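Local coordinates for protein PLP-Dependent L-Arginine Hydroxylase MppP (Streptomyces wadayamensis, PDB 6C9B) that oxidises L-arginine with the help of pyridoxal phosphate, acting as an oxidase and not an oxygenase, and has the fold of class-one aminotransferases, at residues G253-P256 and L257-A260; L48-E51 and S52-P56; E63-Q66 and A67-L71. One frame throughout, in Å; residues are numbered along the deposited sequence.

Contact 1: residues G253-P256 and L257-A260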
# COMPACT_ATOMS: atom_id res chain seq x y z
N GLY B 253 3.36 8.37 -5.07
CA GLY B 253 2.52 8.04 -6.20
C GLY B 253 2.66 6.56 -6.47
O GLY B 253 3.37 5.86 -5.76
N VAL B 254 1.96 6.09 -7.49
CA VAL B 254 2.00 4.67 -7.82
C VAL B 254 2.88 4.48 -9.05
O VAL B 254 3.27 5.43 -9.72
CB VAL B 254 0.60 4.08 -8.05
CG1 VAL B 254 -0.25 4.23 -6.77
CG2 VAL B 254 -0.07 4.74 -9.22
N SER B 255 3.19 3.23 -9.33
CA SER B 255 4.09 2.92 -10.43
C SER B 255 3.49 3.36 -11.76
O SER B 255 2.32 3.06 -12.03
CB SER B 255 4.36 1.42 -10.48
OG SER B 255 5.00 1.06 -11.71
N PRO B 256 4.27 4.01 -12.64
CA PRO B 256 3.75 4.30 -13.98
C PRO B 256 3.35 3.05 -14.74
O PRO B 256 2.44 3.12 -15.58
CB PRO B 256 4.91 5.03 -14.66
CG PRO B 256 6.11 4.66 -13.91
CD PRO B 256 5.65 4.48 -12.48
N LEU B 257 4.00 1.92 -14.48
CA LEU B 257 3.63 0.70 -15.20
C LEU B 257 2.23 0.25 -14.82
O LEU B 257 1.48 -0.24 -15.67
CB LEU B 257 4.64 -0.42 -14.91
CG LEU B 257 4.40 -1.68 -15.75
CD1 LEU B 257 4.80 -1.44 -17.18
CD2 LEU B 257 5.17 -2.88 -15.21
N ILE B 258 1.87 0.37 -13.54
CA ILE B 258 0.52 0.01 -13.12
C ILE B 258 -0.50 0.95 -13.72
O ILE B 258 -1.57 0.52 -14.18
CB ILE B 258 0.44 -0.04 -11.58
CG1 ILE B 258 1.28 -1.18 -11.07
CG2 ILE B 258 -1.01 -0.13 -11.10
CD1 ILE B 258 1.40 -1.23 -9.56
N LEU B 259 -0.19 2.25 -13.78
CA LEU B 259 -1.11 3.19 -14.40
C LEU B 259 -1.26 2.90 -15.89
O LEU B 259 -2.36 2.97 -16.45
CB LEU B 259 -0.60 4.61 -14.17
CG LEU B 259 -0.62 5.08 -12.72
CD1 LEU B 259 0.22 6.31 -12.56
CD2 LEU B 259 -2.05 5.30 -12.28
N ALA B 260 -0.15 2.56 -16.55
CA ALA B 260 -0.23 2.15 -17.95
C ALA B 260 -1.10 0.91 -18.11
O ALA B 260 -1.92 0.82 -19.03
CB ALA B 260 1.17 1.91 -18.51
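Ser-255 and Leu-257 meet where the loop 253-255 runs into the long helix 256-291, and the serine side chain can be followed outward atom by atom. Its CB lies against the isoleucine one turn on, 4.1 Å from Ile-258 CG1. From there OG leads forward: it stands anti to the serine's own nitrogen (chi1 167°) and accepts from Leu-257 N at 3.1 Å, on a bent path with an N-H...O angle of 135°. The same OG also grazes Leu-257 CB, and beyond the chain it is hydrogen-bonded to the carbonyl oxygen of Leu-226 of the second subunit, so the cap is tied into the dimer interface. This is a helix N-cap, with Pro-256 as the first helical residue behind it. Proline suits that position because it has no N-H to offer. Ser-255 O begins the helical bonding, taking Leu-259 N at 3.2 Å in the carbonyl plane, and Pro-256 O follows with Ala-260 N at 2.8 Å. On another flank of the turn Val-254 packs against Leu-259, the two side chains crossing at about a right angle. A single methyl does the touching, Val-254 CG2 lying 3.6 Å from Leu-259 CG and almost as near to both of its terminal methyls. Ser-86 of strand 84-87 touches both of these side chains.

Contact 2: residues L48-E51 and S52-P56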
# COMPACT_ATOMS: atom_id res chain seq x y z
N LEU B 48 5.30 -1.38 -22.53
CA LEU B 48 4.75 -0.50 -21.52
C LEU B 48 5.81 -0.09 -20.51
O LEU B 48 5.77 1.04 -19.99
CB LEU B 48 3.58 -1.19 -20.82
CG LEU B 48 2.37 -1.51 -21.71
CD1 LEU B 48 1.38 -2.36 -20.93
CD2 LEU B 48 1.69 -0.24 -22.19
N TRP B 49 6.75 -0.98 -20.19
CA TRP B 49 7.85 -0.63 -19.29
C TRP B 49 8.69 0.49 -19.90
O TRP B 49 8.96 1.52 -19.25
CB TRP B 49 8.71 -1.85 -19.02
CG TRP B 49 9.73 -1.63 -17.92
CD1 TRP B 49 10.82 -0.82 -17.99
CD2 TRP B 49 9.76 -2.22 -16.61
NE1 TRP B 49 11.52 -0.86 -16.82
CE2 TRP B 49 10.89 -1.70 -15.95
CE3 TRP B 49 8.94 -3.13 -15.93
CZ2 TRP B 49 11.22 -2.06 -14.64
CZ3 TRP B 49 9.27 -3.46 -14.62
CH2 TRP B 49 10.40 -2.95 -14.00
N ALA B 50 9.10 0.32 -21.15
CA ALA B 50 9.86 1.36 -21.83
C ALA B 50 9.09 2.68 -21.89
O ALA B 50 9.67 3.75 -21.69
CB ALA B 50 10.23 0.88 -23.23
N GLU B 51 7.78 2.62 -22.17
CA GLU B 51 6.97 3.83 -22.16
C GLU B 51 7.01 4.51 -20.79
O GLU B 51 7.19 5.73 -20.68
CB GLU B 51 5.51 3.51 -22.53
CG GLU B 51 4.62 4.76 -22.55
CD GLU B 51 3.13 4.46 -22.69
OE1 GLU B 51 2.76 3.29 -22.91
OE2 GLU B 51 2.34 5.42 -22.55
N SER B 52 6.86 3.71 -19.73
CA SER B 52 6.89 4.23 -18.36
C SER B 52 8.25 4.83 -17.98
O SER B 52 8.30 5.74 -17.14
CB SER B 52 6.54 3.09 -17.41
OG SER B 52 5.23 2.65 -17.63
N GLU B 53 9.34 4.33 -18.55
CA GLU B 53 10.65 4.94 -18.33
C GLU B 53 10.79 6.27 -19.06
O GLU B 53 11.58 7.12 -18.65
CB GLU B 53 11.76 4.01 -18.82
CG GLU B 53 12.06 2.83 -17.91
CD GLU B 53 13.05 1.85 -18.54
OE1 GLU B 53 13.00 1.69 -19.77
OE2 GLU B 53 13.85 1.26 -17.82
N GLN B 54 10.07 6.45 -20.15
CA GLN B 54 10.34 7.55 -21.06
C GLN B 54 9.37 8.71 -20.95
O GLN B 54 9.72 9.82 -21.36
CB GLN B 54 10.33 7.03 -22.50
CG GLN B 54 11.46 6.04 -22.81
CD GLN B 54 11.25 5.27 -24.11
OE1 GLN B 54 10.28 5.51 -24.84
NE2 GLN B 54 12.15 4.34 -24.40
N ARG B 55 8.17 8.50 -20.44
CA ARG B 55 7.19 9.56 -20.38
C ARG B 55 7.02 10.07 -18.96
O ARG B 55 7.27 9.34 -17.99
CB ARG B 55 5.83 9.08 -20.90
CG ARG B 55 5.82 8.67 -22.35
CD ARG B 55 4.43 8.26 -22.78
NE ARG B 55 3.53 9.40 -22.83
CZ ARG B 55 2.21 9.32 -22.72
NH1 ARG B 55 1.62 8.15 -22.55
NH2 ARG B 55 1.48 10.43 -22.79
N PRO B 56 6.58 11.32 -18.80
CA PRO B 56 6.24 11.81 -17.46
C PRO B 56 5.09 11.03 -16.88
O PRO B 56 4.07 10.81 -17.55
CB PRO B 56 5.86 13.28 -17.70
CG PRO B 56 6.27 13.59 -19.11
CD PRO B 56 6.24 12.30 -19.84
O HOH W 1 13.45 1.25 -15.26
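Glu-51 lies alongside Arg-55, the two side chains pointing the same way, with Glu-51 CG against Arg-55 CD at 3.5 Å. The glutamate runs out extended; the arginine bends at chi3 (70°), which brings its NH1 to Glu-51 OE2 at 2.8 Å. Carboxylate and guanidinium are nearly coplanar, 18° apart, and the oxygen sits at the guanidinium edge. This salt bridge has further partners: Arg-263 of helix 256-291 also pairs with Glu-51 OE2, while Arg-55 NH2 reaches Glu-63 and Gln-59. Such i to i+4 pairing belongs to the last turns of helix 45-54, whose end is marked by Arg-55, the first residue to leave helical angles. There Glu-51 O takes two backbone donors, Arg-55 N almost in line with the carbonyl and Gln-54 N from above its plane. One turn earlier Leu-48 O is gripped twice by the same serine: Ser-52 OG and Ser-52 N both stand 2.9 Å from it, on opposite faces of the carbonyl plane. Trp-49 offers the edge of its indole to Glu-53, with ring and carboxylate planes 81° apart. Trp-49 NE1 makes a weak, bent bond of 3.3 Å to Glu-53 OE2, and a water that donates to that oxygen at 2.6 Å also accepts from the indole nitrogen. Leu-226 of the second subunit packs on Trp-49 and Ser-52.

Contact 3: residues E63-Q66 and A67-L71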
# COMPACT_ATOMS: atom_id res chain seq x y z
N GLU B 63 -3.99 9.74 -18.43
CA GLU B 63 -4.64 8.86 -19.40
C GLU B 63 -5.31 7.68 -18.73
O GLU B 63 -6.38 7.23 -19.17
CB GLU B 63 -3.60 8.38 -20.42
CG GLU B 63 -2.95 9.52 -21.19
CD GLU B 63 -1.72 9.11 -21.99
OE1 GLU B 63 -1.26 9.94 -22.78
OE2 GLU B 63 -1.21 7.97 -21.82
N ALA B 64 -4.69 7.14 -17.68
CA ALA B 64 -5.28 6.03 -16.94
C ALA B 64 -6.59 6.46 -16.28
O ALA B 64 -7.61 5.77 -16.39
CB ALA B 64 -4.31 5.51 -15.88
N HIS B 65 -6.58 7.63 -15.63
CA HIS B 65 -7.81 8.12 -15.02
C HIS B 65 -8.89 8.38 -16.07
O HIS B 65 -10.04 7.94 -15.93
CB HIS B 65 -7.53 9.40 -14.23
CG HIS B 65 -6.65 9.22 -13.03
ND1 HIS B 65 -6.16 10.29 -12.30
CD2 HIS B 65 -6.18 8.10 -12.42
CE1 HIS B 65 -5.41 9.84 -11.32
NE2 HIS B 65 -5.39 8.52 -11.37
N GLN B 66 -8.54 9.09 -17.15
CA GLN B 66 -9.55 9.35 -18.18
C GLN B 66 -10.15 8.05 -18.69
O GLN B 66 -11.37 7.92 -18.80
CB GLN B 66 -8.96 10.15 -19.34
CG GLN B 66 -9.98 10.32 -20.48
CD GLN B 66 -9.80 11.61 -21.25
OE1 GLN B 66 -10.67 12.49 -21.22
NE2 GLN B 66 -8.68 11.73 -21.95
N ALA B 67 -9.32 7.05 -18.93
CA ALA B 67 -9.82 5.80 -19.48
C ALA B 67 -10.77 5.11 -18.51
O ALA B 67 -11.82 4.60 -18.93
CB ALA B 67 -8.66 4.88 -19.86
N TYR B 68 -10.41 5.06 -17.22
CA TYR B 68 -11.18 4.30 -16.23
C TYR B 68 -12.50 5.01 -15.91
O TYR B 68 -13.57 4.39 -15.93
CB TYR B 68 -10.34 4.06 -14.96
CG TYR B 68 -11.09 3.24 -13.94
CD1 TYR B 68 -11.25 1.86 -14.11
CD2 TYR B 68 -11.68 3.84 -12.83
CE1 TYR B 68 -11.97 1.11 -13.20
CE2 TYR B 68 -12.42 3.08 -11.93
CZ TYR B 68 -12.55 1.72 -12.13
OH TYR B 68 -13.27 0.97 -11.26
N PHE B 69 -12.44 6.30 -15.59
CA PHE B 69 -13.65 7.05 -15.26
C PHE B 69 -14.63 7.08 -16.43
O PHE B 69 -15.84 6.89 -16.23
CB PHE B 69 -13.29 8.47 -14.85
CG PHE B 69 -12.68 8.57 -13.48
CD1 PHE B 69 -13.48 8.50 -12.35
CD2 PHE B 69 -11.33 8.80 -13.32
CE1 PHE B 69 -12.93 8.61 -11.10
CE2 PHE B 69 -10.77 8.92 -12.07
CZ PHE B 69 -11.59 8.82 -10.95
N THR B 70 -14.15 7.32 -17.65
CA THR B 70 -15.07 7.40 -18.78
C THR B 70 -15.67 6.04 -19.10
O THR B 70 -16.86 5.94 -19.44
CB THR B 70 -14.36 7.96 -20.02
OG1 THR B 70 -13.32 7.08 -20.43
CG2 THR B 70 -13.77 9.31 -19.72
N LEU B 71 -14.87 4.97 -18.98
CA LEU B 71 -15.39 3.62 -19.17
C LEU B 71 -16.65 3.39 -18.36
O LEU B 71 -17.59 2.73 -18.83
CB LEU B 71 -14.34 2.59 -18.77
CG LEU B 71 -14.79 1.12 -18.67
CD1 LEU B 71 -14.99 0.57 -20.06
CD2 LEU B 71 -13.79 0.27 -17.93
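Backbone N-H groups from Ala-67 to Thr-70 each reach the carbonyl four residues back, in a regular alpha-helical run. The segments form the latter part of helix 57-71, a helix of the aminotransferase-like fold packed against strands 84-87 and 231-235 on one flank and against helix 256-291 on another. One turn apart, Phe-69 turns its ring edge to the CB and carbonyl oxygen of His-65: Phe-69 CE2 lies 3.9 Å from His-65 CB, and Phe-69 CD2 comes within 3.0 Å of His-65 O, near the plane of the ring. His-65 O also accepts from Phe-69 N at 2.9 Å, met nearly head-on, so one oxygen meets both the amide and the ring of the same residue. The imidazole continues outward to Ser-86, whose hydroxyl is hydrogen-bonded to His-65 NE2, and the phenylalanine ring stacks with Tyr-77. Tyr-68 puts its CB 3.5 Å from Ala-64 O, and its ring then leads away to Leu-232 and Trp-223. On the more exposed side Gln-66 and Thr-70 cross at a slant, with Gln-66 CG 4.0 Å from Thr-70 CG2. The threonine hydroxyl occupies the position between its own backbone nitrogen and carbonyl carbon (chi1 64°), which folds it back over the preceding turn. There Gln-66 O receives both Thr-70 N at 3.1 Å and, from the opposite face of the carbonyl, Thr-70 OG1 at 2.7 Å.

Overall arrangement
Contacts 1, 2 and 3 lie on the same side of the chain's centre and show how three helices can be joined through their local turns. Contact 2 packs against contact 1, their centres 10 Å apart, with Leu-257 CD1 3.6 Å from Trp-49 N; both contacts also touch the second subunit. Contact 3 meets contact 1 through Ala-64 CB, 3.3 Å from Leu-259 O, and is linked to contact 2 by the salt bridge from Arg-55 NH2 to Glu-63 OE1 at 2.8 Å. None of the three belongs to the product pocket: the Tyr-68 side chain of contact 3 is about 14 Å from the bound 4-hydroxy-2-oxo acid product.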